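Local coordinates for immunogenic protein MPT63/MPB63 (Mycobacterium tuberculosis, PDB 1LMI) that is a major secreted, immunogenic beta-sandwich protein of the tubercle bacillus whose molecular function is not established, at residues A[4-9]-A[126-131]; A[26-31]-A[115-120]; A[50-55]-A[103-108]; A[76-81]-A[110-115]. All blocks are in the same frame, centred on the assembly; numbering follows the deposited sequence.

Interaction 1 (A[4-9]-A[126-131])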
loop_
_atom_site.group_PDB
_atom_site.type_symbol
_atom_site.label_atom_id
_atom_site.label_comp_id
_atom_site.label_asym_id
_atom_site.label_seq_id
_atom_site.Cartn_x
_atom_site.Cartn_y
_atom_site.Cartn_z
ATOM N N PRO A 4 -12.140 8.246 3.867
ATOM C CA PRO A 4 -11.164 7.951 2.869
ATOM C C PRO A 4 -11.628 8.291 1.440
ATOM O O PRO A 4 -12.818 8.390 1.208
ATOM C CB PRO A 4 -10.891 6.441 2.928
ATOM C CG PRO A 4 -11.800 5.939 4.000
ATOM C CD PRO A 4 -13.173 6.333 3.573
ATOM N N ILE A 5 -10.624 8.398 0.590
ATOM C CA ILE A 5 -10.744 8.514 -0.854
ATOM C C ILE A 5 -10.703 7.081 -1.402
ATOM O O ILE A 5 -9.750 6.369 -1.092
ATOM C CB ILE A 5 -9.644 9.405 -1.443
ATOM C CG1 ILE A 5 -9.737 10.831 -0.886
ATOM C CG2 ILE A 5 -9.668 9.373 -2.960
ATOM C CD1 ILE A 5 -8.664 11.796 -1.247
ATOM N N THR A 6 -11.716 6.683 -2.138
ATOM C CA THR A 6 -11.874 5.327 -2.626
ATOM C C THR A 6 -11.833 5.327 -4.138
ATOM O O THR A 6 -12.434 6.209 -4.772
ATOM C CB THR A 6 -13.209 4.705 -2.161
ATOM O OG1 THR A 6 -13.230 4.727 -0.732
ATOM C CG2 THR A 6 -13.376 3.257 -2.584
ATOM N N GLY A 7 -11.158 4.325 -4.685
ATOM C CA GLY A 7 -11.239 4.130 -6.130
ATOM C C GLY A 7 -10.931 2.695 -6.477
ATOM O O GLY A 7 -11.074 1.819 -5.621
ATOM N N LYS A 8 -10.516 2.419 -7.689
ATOM C CA LYS A 8 -10.342 1.080 -8.215
ATOM C C LYS A 8 -8.888 0.637 -8.179
ATOM O O LYS A 8 -8.008 1.452 -8.454
ATOM C CB LYS A 8 -10.824 1.030 -9.679
ATOM C CG LYS A 8 -12.340 1.037 -9.763
ATOM C CD LYS A 8 -12.960 2.379 -9.419
ATOM C CE LYS A 8 -13.110 3.270 -10.639
ATOM N NZ LYS A 8 -14.525 3.594 -10.970
ATOM N N LEU A 9 -8.674 -0.634 -7.858
ATOM C CA LEU A 9 -7.372 -1.234 -8.146
ATOM C C LEU A 9 -6.995 -0.943 -9.584
ATOM O O LEU A 9 -7.867 -1.099 -10.461
ATOM C CB LEU A 9 -7.421 -2.743 -7.888
ATOM C CG LEU A 9 -7.483 -3.107 -6.397
ATOM C CD1 LEU A 9 -8.148 -4.457 -6.207
ATOM C CD2 LEU A 9 -6.091 -3.062 -5.781
ATOM N N LEU A 126 -7.287 6.427 4.830
ATOM C CA LEU A 126 -7.002 7.555 3.944
ATOM C C LEU A 126 -7.348 7.234 2.495
ATOM O O LEU A 126 -8.037 8.026 1.841
ATOM C CB LEU A 126 -5.515 7.935 4.034
ATOM C CG LEU A 126 -5.066 8.515 5.379
ATOM C CD1 LEU A 126 -3.577 8.788 5.335
ATOM C CD2 LEU A 126 -5.846 9.771 5.764
ATOM N N LEU A 127 -6.876 6.099 2.008
ATOM C CA LEU A 127 -7.026 5.713 0.595
ATOM C C LEU A 127 -7.413 4.238 0.512
ATOM O O LEU A 127 -6.833 3.414 1.238
ATOM C CB LEU A 127 -5.744 5.908 -0.193
ATOM C CG LEU A 127 -5.115 7.288 -0.275
ATOM C CD1 LEU A 127 -3.751 7.267 -0.960
ATOM C CD2 LEU A 127 -6.050 8.202 -1.054
ATOM N N ILE A 128 -8.374 3.927 -0.358
ATOM C CA ILE A 128 -8.830 2.552 -0.513
ATOM C C ILE A 128 -8.938 2.211 -1.993
ATOM O O ILE A 128 -9.533 3.023 -2.711
ATOM C CB ILE A 128 -10.205 2.392 0.172
ATOM C CG1 ILE A 128 -10.117 2.741 1.666
ATOM C CG2 ILE A 128 -10.706 0.984 -0.105
ATOM C CD1 ILE A 128 -11.471 2.696 2.343
ATOM N N TRP A 129 -8.420 1.085 -2.419
ATOM C CA TRP A 129 -8.488 0.546 -3.771
ATOM C C TRP A 129 -9.313 -0.742 -3.759
ATOM O O TRP A 129 -8.970 -1.648 -3.001
ATOM C CB TRP A 129 -7.127 0.237 -4.382
ATOM C CG TRP A 129 -6.206 1.418 -4.508
ATOM C CD1 TRP A 129 -5.992 2.113 -5.678
ATOM C CD2 TRP A 129 -5.403 2.038 -3.511
ATOM N NE1 TRP A 129 -5.095 3.139 -5.438
ATOM C CE2 TRP A 129 -4.722 3.102 -4.111
ATOM C CE3 TRP A 129 -5.196 1.792 -2.143
ATOM C CZ2 TRP A 129 -3.847 3.917 -3.411
ATOM C CZ3 TRP A 129 -4.318 2.612 -1.437
ATOM C CH2 TRP A 129 -3.652 3.668 -2.079
ATOM N N GLU A 130 -10.381 -0.776 -4.549
ATOM C CA GLU A 130 -11.302 -1.911 -4.544
ATOM C C GLU A 130 -11.543 -2.422 -5.949
ATOM O O GLU A 130 -11.153 -1.774 -6.926
ATOM C CB GLU A 130 -12.626 -1.505 -3.903
ATOM C CG GLU A 130 -13.425 -0.486 -4.660
ATOM C CD GLU A 130 -14.619 0.096 -3.918
ATOM O OE1 GLU A 130 -14.776 -0.206 -2.720
ATOM O OE2 GLU A 130 -15.371 0.859 -4.570
ATOM N N PRO A 131 -12.137 -3.606 -6.104
ATOM C CA PRO A 131 -12.473 -4.033 -7.457
ATOM C C PRO A 131 -13.406 -3.000 -8.058
ATOM O O PRO A 131 -14.327 -2.506 -7.421
ATOM C CB PRO A 131 -13.179 -5.364 -7.212
ATOM C CG PRO A 131 -12.663 -5.859 -5.883
ATOM C CD PRO A 131 -12.502 -4.589 -5.059
ATOM O OXT PRO A 131 -13.074 -2.700 -9.182
#
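The indole of Trp129 meets segment 4-9 at its edge: the carbonyl oxygen of Lys8 lies near the ring plane, 3.5 Å from CD1 of Trp129. Trp26, Val28 and Leu13 also touch the Trp129 side chain, and its NE1 makes a weak hydrogen bond to the Ser11 carbonyl. At the root of the ring, Leu9 crosses Trp129 at about a right angle and sets its CD2 3.7 Å from CB of Trp129. The other flat group, the Glu130 carboxylate, is reached by a methyl: CG2 of Thr6 comes within 3.6 Å of CD of Glu130. Chi1 of 66° wedges CG of Glu130 between its backbone N and carbonyl carbon, and the extended chain beyond carries the carboxylate to that methyl, the two side chains crossing at about a right angle.

Between these groups the backbones are laced by five N-H...O bonds. Ile5 N, Gly7 N and Leu9 N give to Leu126 O, Ile128 O and Glu130 O, while Ile128 N and Glu130 N give to Ile5 O and Gly7 O, each at 2.9 Å. The Pro4 ring follows a cis peptide and rests its CG 3.7 Å from CD1 of Ile128; on the face that carries Ile5, Leu127 and Trp129, CB of Ile5 meets CD2 of Leu127. The alternating donors and acceptors, with strand directions only 23° apart, are those of a parallel pair, here joining the N-terminal edge strand to the C-terminal strand in the mixed sheet of the sandwich.

Interaction 2 (A[26-31]-A[115-120])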
loop_
_atom_site.group_PDB
_atom_site.type_symbol
_atom_site.label_atom_id
_atom_site.label_comp_id
_atom_site.label_asym_id
_atom_site.label_seq_id
_atom_site.Cartn_x
_atom_site.Cartn_y
_atom_site.Cartn_z
ATOM N N TRP A 26 -0.937 7.720 -5.154
ATOM C CA TRP A 26 -0.571 6.330 -4.995
ATOM C C TRP A 26 -1.421 5.472 -5.959
ATOM O O TRP A 26 -2.642 5.624 -5.990
ATOM C CB TRP A 26 -0.821 5.824 -3.583
ATOM C CG TRP A 26 0.196 6.027 -2.503
ATOM C CD1 TRP A 26 0.181 6.990 -1.524
ATOM C CD2 TRP A 26 1.359 5.208 -2.316
ATOM N NE1 TRP A 26 1.323 6.787 -0.729
ATOM C CE2 TRP A 26 2.038 5.722 -1.200
ATOM C CE3 TRP A 26 1.885 4.097 -2.999
ATOM C CZ2 TRP A 26 3.228 5.167 -0.729
ATOM C CZ3 TRP A 26 3.069 3.555 -2.523
ATOM C CH2 TRP A 26 3.718 4.086 -1.413
ATOM N N LYS A 27 -0.729 4.589 -6.672
ATOM C CA LYS A 27 -1.378 3.567 -7.483
ATOM C C LYS A 27 -1.172 2.214 -6.785
ATOM O O LYS A 27 -0.034 1.922 -6.390
ATOM C CB LYS A 27 -0.814 3.480 -8.889
ATOM C CG LYS A 27 -1.486 2.418 -9.779
ATOM C CD LYS A 27 -0.791 2.363 -11.146
ATOM C CE LYS A 27 -1.183 1.107 -11.900
ATOM N NZ LYS A 27 -0.757 1.142 -13.330
ATOM N N VAL A 28 -2.255 1.454 -6.699
ATOM C CA VAL A 28 -2.130 0.059 -6.243
ATOM C C VAL A 28 -2.824 -0.813 -7.281
ATOM O O VAL A 28 -3.934 -0.500 -7.770
ATOM C CB VAL A 28 -2.703 -0.162 -4.837
ATOM C CG1 VAL A 28 -2.616 -1.629 -4.429
ATOM C CG2 VAL A 28 -1.935 0.678 -3.825
ATOM N N SER A 29 -2.096 -1.879 -7.686
ATOM C CA SER A 29 -2.652 -2.787 -8.686
ATOM C C SER A 29 -2.086 -4.185 -8.481
ATOM O O SER A 29 -1.150 -4.409 -7.708
ATOM C CB SER A 29 -2.330 -2.313 -10.121
ATOM O OG SER A 29 -0.927 -2.327 -10.294
ATOM N N ASP A 30 -2.629 -5.179 -9.190
ATOM C CA ASP A 30 -2.026 -6.514 -9.181
ATOM C C ASP A 30 -1.915 -7.103 -7.751
ATOM O O ASP A 30 -0.926 -7.700 -7.317
ATOM C CB ASP A 30 -0.674 -6.527 -9.880
ATOM C CG ASP A 30 -0.683 -5.923 -11.265
ATOM O OD1 ASP A 30 -0.880 -6.670 -12.249
ATOM O OD2 ASP A 30 -0.494 -4.695 -11.418
ATOM N N LEU A 31 -3.005 -6.963 -6.994
ATOM C CA LEU A 31 -3.181 -7.649 -5.737
ATOM C C LEU A 31 -3.508 -9.123 -5.977
ATOM O O LEU A 31 -4.547 -9.440 -6.588
ATOM C CB LEU A 31 -4.316 -6.989 -4.948
ATOM C CG LEU A 31 -4.765 -7.729 -3.685
ATOM C CD1 LEU A 31 -3.711 -7.680 -2.583
ATOM C CD2 LEU A 31 -6.074 -7.161 -3.174
ATOM N N THR A 115 -9.470 -8.557 -1.450
ATOM C CA THR A 115 -9.832 -7.968 -2.718
ATOM C C THR A 115 -9.678 -6.465 -2.720
ATOM O O THR A 115 -10.032 -5.785 -3.699
ATOM C CB THR A 115 -11.312 -8.275 -3.035
ATOM O OG1 THR A 115 -12.166 -7.912 -1.941
ATOM C CG2 THR A 115 -11.409 -9.770 -3.245
ATOM N N ILE A 116 -9.169 -5.924 -1.625
ATOM C CA ILE A 116 -9.084 -4.498 -1.364
ATOM C C ILE A 116 -7.716 -4.185 -0.774
ATOM O O ILE A 116 -7.140 -4.987 -0.035
ATOM C CB ILE A 116 -10.173 -4.111 -0.357
ATOM C CG1 ILE A 116 -11.581 -4.279 -0.957
ATOM C CG2 ILE A 116 -9.988 -2.707 0.223
ATOM C CD1 ILE A 116 -12.627 -4.392 0.152
ATOM N N VAL A 117 -7.155 -2.999 -1.117
ATOM C CA VAL A 117 -6.001 -2.512 -0.378
ATOM C C VAL A 117 -6.381 -1.173 0.254
ATOM O O VAL A 117 -7.074 -0.359 -0.344
ATOM C CB VAL A 117 -4.750 -2.372 -1.267
ATOM C CG1 VAL A 117 -3.611 -1.643 -0.564
ATOM C CG2 VAL A 117 -4.281 -3.756 -1.669
ATOM N N ALA A 118 -5.967 -0.935 1.499
ATOM C CA ALA A 118 -6.314 0.343 2.149
ATOM C C ALA A 118 -5.065 0.927 2.809
ATOM O O ALA A 118 -4.283 0.137 3.388
ATOM C CB ALA A 118 -7.391 0.143 3.196
ATOM N N MET A 119 -4.877 2.235 2.749
ATOM C CA MET A 119 -3.818 2.880 3.521
ATOM C C MET A 119 -4.481 3.528 4.743
ATOM O O MET A 119 -5.396 4.328 4.554
ATOM C CB MET A 119 -3.030 3.964 2.761
ATOM C CG MET A 119 -2.098 3.451 1.674
ATOM S SD MET A 119 -1.052 4.787 0.949
ATOM C CE MET A 119 -2.007 6.159 1.598
ATOM N N ASN A 120 -4.002 3.196 5.947
ATOM C CA ASN A 120 -4.513 3.745 7.202
ATOM C C ASN A 120 -3.331 4.231 8.036
ATOM O O ASN A 120 -2.332 3.533 8.126
ATOM C CB ASN A 120 -5.310 2.656 7.898
ATOM C CG ASN A 120 -5.937 2.979 9.256
ATOM O OD1 ASN A 120 -7.179 2.940 9.386
ATOM N ND2 ASN A 120 -5.086 3.236 10.220
#
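Trp26 and Met119 make a Met-aromatic contact between the two sheets of a beta-sandwich. The sulfur SD of Met119 stands over one face of the indole, 3.6 Å from the centroid of its five-membered ring and 16° off the ring normal. The methionine leaves its strand with CG anti to its own carbonyl carbon (chi1 -71°) and stays extended through chi2, which carries SD across the gap at about a right angle to the tryptophan side chain. The chain then bends at chi3, and the methyl CE lies 3.9 Å from CD1 of Trp26.

Further along the interface aliphatic side chains take over. Val28 and Val117 approach each other with CG1 of the first 3.9 Å from CG2 of the second, and the same CG2 of Val117 receives CD1 of Leu31 at 4.1 Å. The strand axes here are 8.6 Å apart at their closest, too far for backbone pairing, and the two strands meet through their side chains.

Around this first shell, Phe68 sets its ring edge-to-face with that of Trp26 and also touches Val28, Val117 and Met119. Trp129 packs on Trp26 and Val28, while Ala52 and Val54 of the adjoining strand touch the indole, which is buried among these neighbours. At the far end, Thr115 and Ile116 form a classic beta bulge opposite Arg71, and this irregular backbone is what Leu31 meets: its second methyl, CD2, lies 3.7 Å from both the carbonyl carbon of Thr115 and the backbone N of Ile116.

Interaction 3 (A[50-55]-A[103-108])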
loop_
_atom_site.group_PDB
_atom_site.type_symbol
_atom_site.label_atom_id
_atom_site.label_comp_id
_atom_site.label_asym_id
_atom_site.label_seq_id
_atom_site.Cartn_x
_atom_site.Cartn_y
_atom_site.Cartn_z
ATOM N N ALA A 50 0.970 -6.973 -3.738
ATOM C CA ALA A 50 0.381 -6.002 -4.650
ATOM C C ALA A 50 1.568 -5.186 -5.207
ATOM O O ALA A 50 2.686 -5.186 -4.680
ATOM C CB ALA A 50 -0.675 -5.113 -4.041
ATOM N N THR A 51 1.331 -4.483 -6.305
ATOM C CA THR A 51 2.305 -3.569 -6.878
ATOM C C THR A 51 1.854 -2.132 -6.646
ATOM O O THR A 51 0.768 -1.721 -7.067
ATOM C CB THR A 51 2.471 -3.815 -8.376
ATOM O OG1 THR A 51 2.970 -5.159 -8.572
ATOM C CG2 THR A 51 3.462 -2.824 -8.965
ATOM N N ALA A 52 2.673 -1.376 -5.929
ATOM C CA ALA A 52 2.335 -0.022 -5.502
ATOM C C ALA A 52 3.354 0.974 -6.057
ATOM O O ALA A 52 4.544 0.647 -6.127
ATOM C CB ALA A 52 2.306 0.084 -3.997
ATOM N N THR A 53 2.831 2.116 -6.448
ATOM C CA THR A 53 3.634 3.205 -7.009
ATOM C C THR A 53 3.250 4.524 -6.334
ATOM O O THR A 53 2.060 4.868 -6.285
ATOM C CB THR A 53 3.413 3.352 -8.521
ATOM O OG1 THR A 53 3.631 2.078 -9.170
ATOM C CG2 THR A 53 4.419 4.328 -9.135
ATOM N N VAL A 54 4.239 5.250 -5.808
ATOM C CA VAL A 54 3.991 6.567 -5.213
ATOM C C VAL A 54 4.559 7.645 -6.133
ATOM O O VAL A 54 5.626 7.460 -6.757
ATOM C CB VAL A 54 4.540 6.653 -3.791
ATOM C CG1 VAL A 54 6.047 6.437 -3.736
ATOM C CG2 VAL A 54 4.132 8.015 -3.228
ATOM N N ASN A 55 3.834 8.719 -6.230
ATOM C CA ASN A 55 4.105 9.835 -7.138
ATOM C C ASN A 55 4.221 11.111 -6.321
ATOM O O ASN A 55 3.247 11.475 -5.677
ATOM C CB ASN A 55 2.956 9.919 -8.141
ATOM C CG ASN A 55 3.182 10.958 -9.208
ATOM O OD1 ASN A 55 4.217 11.629 -9.230
ATOM N ND2 ASN A 55 2.196 11.074 -10.101
ATOM N N GLY A 103 7.155 -0.689 -6.613
ATOM C CA GLY A 103 7.680 -2.002 -6.202
ATOM C C GLY A 103 6.562 -2.800 -5.568
ATOM O O GLY A 103 5.394 -2.413 -5.530
ATOM N N LYS A 104 6.937 -3.967 -5.037
ATOM C CA LYS A 104 5.945 -4.787 -4.359
ATOM C C LYS A 104 5.777 -4.498 -2.876
ATOM O O LYS A 104 6.671 -4.022 -2.185
ATOM C CB LYS A 104 6.374 -6.268 -4.480
ATOM C CG LYS A 104 6.609 -6.688 -5.926
ATOM C CD LYS A 104 5.321 -6.674 -6.714
ATOM C CE LYS A 104 5.206 -7.756 -7.767
ATOM N NZ LYS A 104 6.406 -7.949 -8.612
ATOM N N ILE A 105 4.582 -4.849 -2.401
ATOM C CA ILE A 105 4.289 -4.874 -0.961
ATOM C C ILE A 105 3.679 -6.247 -0.708
ATOM O O ILE A 105 3.047 -6.813 -1.611
ATOM C CB ILE A 105 3.336 -3.745 -0.541
ATOM C CG1 ILE A 105 2.074 -3.658 -1.410
ATOM C CG2 ILE A 105 4.040 -2.376 -0.508
ATOM C CD1 ILE A 105 1.045 -2.662 -0.912
ATOM N N TYR A 106 3.882 -6.813 0.463
ATOM C CA TYR A 106 3.408 -8.156 0.780
ATOM C C TYR A 106 2.490 -8.215 1.991
ATOM O O TYR A 106 2.519 -7.321 2.828
ATOM C CB TYR A 106 4.648 -9.037 1.018
ATOM C CG TYR A 106 5.495 -9.164 -0.240
ATOM C CD1 TYR A 106 5.100 -10.045 -1.227
ATOM C CD2 TYR A 106 6.645 -8.412 -0.439
ATOM C CE1 TYR A 106 5.839 -10.196 -2.388
ATOM C CE2 TYR A 106 7.391 -8.550 -1.602
ATOM C CZ TYR A 106 6.978 -9.446 -2.566
ATOM O OH TYR A 106 7.724 -9.561 -3.726
ATOM N N PHE A 107 1.700 -9.287 2.077
ATOM C CA PHE A 107 0.743 -9.509 3.164
ATOM C C PHE A 107 0.746 -10.994 3.563
ATOM O O PHE A 107 0.993 -11.840 2.689
ATOM C CB PHE A 107 -0.673 -9.103 2.751
ATOM C CG PHE A 107 -0.778 -7.728 2.118
ATOM C CD1 PHE A 107 -0.926 -6.592 2.879
ATOM C CD2 PHE A 107 -0.723 -7.620 0.735
ATOM C CE1 PHE A 107 -1.000 -5.366 2.271
ATOM C CE2 PHE A 107 -0.792 -6.367 0.120
ATOM C CZ PHE A 107 -0.929 -5.231 0.887
ATOM N N ASP A 108 0.469 -11.337 4.803
ATOM C CA ASP A 108 0.357 -12.751 5.198
ATOM C C ASP A 108 -1.113 -13.084 5.352
ATOM O O ASP A 108 -1.761 -12.716 6.330
ATOM C CB ASP A 108 1.111 -12.959 6.516
ATOM C CG ASP A 108 1.172 -14.398 6.972
ATOM O OD1 ASP A 108 0.668 -15.261 6.212
ATOM O OD2 ASP A 108 1.724 -14.631 8.078
#
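Ala50 and Ile105 form a hydrogen-bonded pair of this antiparallel pairing, each N giving to the other's carbonyl oxygen at 3.0 Å. Ala52 and Gly103 form the next: Ala52 N reaches Gly103 O at 2.9 Å with an N-H...O angle of 169°, whereas the return bond from Gly103 N to Ala52 O is more bent, at 149°. A CA-H...O contact supplements them, with CA of Lys104 3.3 Å from Ala50 O.

Apolar contacts occupy the buried side. Chi1 of 50° tucks CG1 of Ile105 between its own backbone N and carbonyl carbon, which places that branch 4.1 Å from CB of Ala50; its terminal CD1 lies 4.3 Å from CB of Ala52. The end of the Phe107 ring comes back to the pair, with CE2 4.3 Å from CB of Ala50. Phe68 and Ala70 of the opposing sheet pack against this side.

On the other side, Thr51 and Lys104 form the non-hydrogen-bonded pair. The lysine bends so that its methylene CD, not its amine, lies 3.4 Å from OG1 of Thr51.

The alanines, Ile105 and Phe107 thus give the paired strands an apolar side facing Phe68 and Ala70, while on the opposite side methylenes of Lys104 lie against the Thr51 hydroxyl and its ammonium has a long, weak ion pair with Glu49.

Interaction 4 (A[76-81]-A[110-115])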
loop_
_atom_site.group_PDB
_atom_site.type_symbol
_atom_site.label_atom_id
_atom_site.label_comp_id
_atom_site.label_asym_id
_atom_site.label_seq_id
_atom_site.Cartn_x
_atom_site.Cartn_y
_atom_site.Cartn_z
ATOM N N ILE A 76 -12.114 -8.009 7.157
ATOM C CA ILE A 76 -10.901 -8.651 7.662
ATOM C C ILE A 76 -9.683 -7.945 7.080
ATOM O O ILE A 76 -9.650 -7.554 5.906
ATOM C CB ILE A 76 -10.836 -10.147 7.331
ATOM C CG1 ILE A 76 -11.811 -10.961 8.206
ATOM C CG2 ILE A 76 -9.438 -10.700 7.443
ATOM C CD1 ILE A 76 -11.588 -12.453 8.043
ATOM N N ASN A 77 -8.672 -7.726 7.913
ATOM C CA ASN A 77 -7.518 -6.909 7.580
ATOM C C ASN A 77 -6.208 -7.659 7.764
ATOM O O ASN A 77 -6.039 -8.334 8.779
ATOM C CB ASN A 77 -7.500 -5.655 8.482
ATOM C CG ASN A 77 -6.433 -4.639 8.139
ATOM O OD1 ASN A 77 -6.647 -3.732 7.311
ATOM N ND2 ASN A 77 -5.281 -4.754 8.763
ATOM N N TYR A 78 -5.317 -7.520 6.790
ATOM C CA TYR A 78 -4.010 -8.123 6.830
ATOM C C TYR A 78 -2.988 -6.986 6.675
ATOM O O TYR A 78 -2.995 -6.285 5.648
ATOM C CB TYR A 78 -3.793 -9.170 5.743
ATOM C CG TYR A 78 -4.900 -10.203 5.611
ATOM C CD1 TYR A 78 -5.061 -11.150 6.643
ATOM C CD2 TYR A 78 -5.746 -10.242 4.525
ATOM C CE1 TYR A 78 -6.065 -12.102 6.552
ATOM C CE2 TYR A 78 -6.759 -11.207 4.417
ATOM C CZ TYR A 78 -6.890 -12.109 5.444
ATOM O OH TYR A 78 -7.876 -13.085 5.377
ATOM N N ARG A 79 -2.152 -6.789 7.671
ATOM C CA ARG A 79 -1.132 -5.763 7.656
ATOM C C ARG A 79 -0.101 -6.025 6.569
ATOM O O ARG A 79 0.279 -7.175 6.308
ATOM C CB ARG A 79 -0.392 -5.714 9.005
ATOM C CG ARG A 79 -1.261 -5.349 10.202
ATOM C CD ARG A 79 -1.598 -3.858 10.283
ATOM N NE ARG A 79 -0.398 -3.058 10.452
ATOM C CZ ARG A 79 0.101 -2.212 9.552
ATOM N NH1 ARG A 79 -0.477 -2.025 8.364
ATOM N NH2 ARG A 79 1.215 -1.565 9.877
ATOM N N VAL A 80 0.408 -4.945 5.974
ATOM C CA VAL A 80 1.575 -5.059 5.123
ATOM C C VAL A 80 2.758 -5.608 5.905
ATOM O O VAL A 80 2.922 -5.315 7.098
ATOM C CB VAL A 80 1.874 -3.694 4.485
ATOM C CG1 VAL A 80 2.420 -2.643 5.466
ATOM C CG2 VAL A 80 2.918 -3.833 3.364
ATOM N N LEU A 81 3.550 -6.424 5.212
ATOM C CA LEU A 81 4.776 -6.938 5.808
ATOM C C LEU A 81 5.870 -5.915 5.555
ATOM O O LEU A 81 6.748 -6.104 4.720
ATOM C CB LEU A 81 5.138 -8.291 5.195
ATOM C CG LEU A 81 4.065 -9.348 5.455
ATOM C CD1 LEU A 81 4.588 -10.728 5.084
ATOM C CD2 LEU A 81 3.638 -9.330 6.916
ATOM N N THR A 110 -4.128 -15.019 6.240
ATOM C CA THR A 110 -4.464 -16.155 7.084
ATOM C C THR A 110 -5.944 -16.482 7.103
ATOM O O THR A 110 -6.384 -17.413 7.798
ATOM C CB THR A 110 -4.046 -15.830 8.545
ATOM O OG1 THR A 110 -4.678 -14.609 8.888
ATOM C CG2 THR A 110 -2.542 -15.700 8.649
ATOM N N GLY A 111 -6.784 -15.764 6.400
ATOM C CA GLY A 111 -8.200 -16.027 6.313
ATOM C C GLY A 111 -8.675 -15.933 4.858
ATOM O O GLY A 111 -7.871 -16.287 3.985
ATOM N N PRO A 112 -9.882 -15.489 4.653
ATOM C CA PRO A 112 -10.396 -15.319 3.281
ATOM C C PRO A 112 -9.468 -14.414 2.468
ATOM O O PRO A 112 -8.779 -13.520 2.998
ATOM C CB PRO A 112 -11.756 -14.654 3.458
ATOM C CG PRO A 112 -12.187 -15.038 4.843
ATOM C CD PRO A 112 -10.913 -15.092 5.643
ATOM N N SER A 113 -9.439 -14.664 1.161
ATOM C CA SER A 113 -8.579 -13.885 0.293
ATOM C C SER A 113 -8.978 -12.414 0.186
ATOM O O SER A 113 -10.163 -12.086 0.039
ATOM C CB SER A 113 -8.586 -14.492 -1.116
ATOM O OG SER A 113 -8.135 -15.840 -1.129
ATOM N N PRO A 114 -8.018 -11.489 0.181
ATOM C CA PRO A 114 -8.405 -10.086 0.069
ATOM C C PRO A 114 -8.716 -9.651 -1.358
ATOM O O PRO A 114 -8.213 -10.249 -2.309
ATOM C CB PRO A 114 -7.096 -9.396 0.538
ATOM C CG PRO A 114 -5.987 -10.309 0.108
ATOM C CD PRO A 114 -6.563 -11.707 0.241
ATOM N N THR A 115 -9.470 -8.557 -1.450
ATOM C CA THR A 115 -9.832 -7.968 -2.718
ATOM C C THR A 115 -9.678 -6.465 -2.720
ATOM O O THR A 115 -10.032 -5.785 -3.699
ATOM C CB THR A 115 -11.312 -8.275 -3.035
ATOM O OG1 THR A 115 -12.166 -7.912 -1.941
ATOM C CG2 THR A 115 -11.409 -9.770 -3.245
#
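Tyr78 spans the gap from strand 77-79 to the loop at 110-115, its CB directed at that loop. Chi1 of -49° sets CG anti to the carbonyl carbon and aims the ring between Thr110 and Pro114. Along one ring side, CD1 and then CE1 pass Thr110, with CE1 3.5 Å from its backbone N and 3.7 Å from its OG1. Along the other, CE2 lies 4.2 Å from CD of Pro114. At the tip, the hydroxyl OH gives a short hydrogen bond to the carbonyl oxygen of Pro112, 2.6 Å away; this acceptor sits at the ring edge, near the ring plane. OH of Tyr78 also lies close against Gly111, 3.0 Å from C of Gly111. Beside it, CD1 of Ile76 meets CD of Pro112 at 3.6 Å, the two side chains crossing at about a right angle.

Val109 packs on both Tyr78 and Pro114, while Trp48 of the other sheet touches Pro114. The Tyr78 side chain, with Ile76 beside it, thus ties the loop to the outermost strand of the sheet: its ring is lodged among the loop residues, its hydroxyl satisfies a backbone carbonyl, and Gly111, having no side chain, lets that hydroxyl come up against its backbone.

All four contacts belong to one two-sheet sandwich: two pair strands within a sheet, one packs sheet on sheet, and one ties a loop to an edge strand. Interaction 1 joins the chain ends in the mixed sheet and encloses the other three along the sequence. Interaction 2, centred about 7 Å from the centre of interaction 1, crosses from that sheet to the antiparallel one, where interaction 3 pairs the last two strands, its centre about 8 Å from that of interaction 2. Interaction 4, its centre about 12 Å from that of interaction 2, shares Thr115 with it and alternates along the chain with interaction 3. Sequence-distant segments thus interlock into a single compact unit.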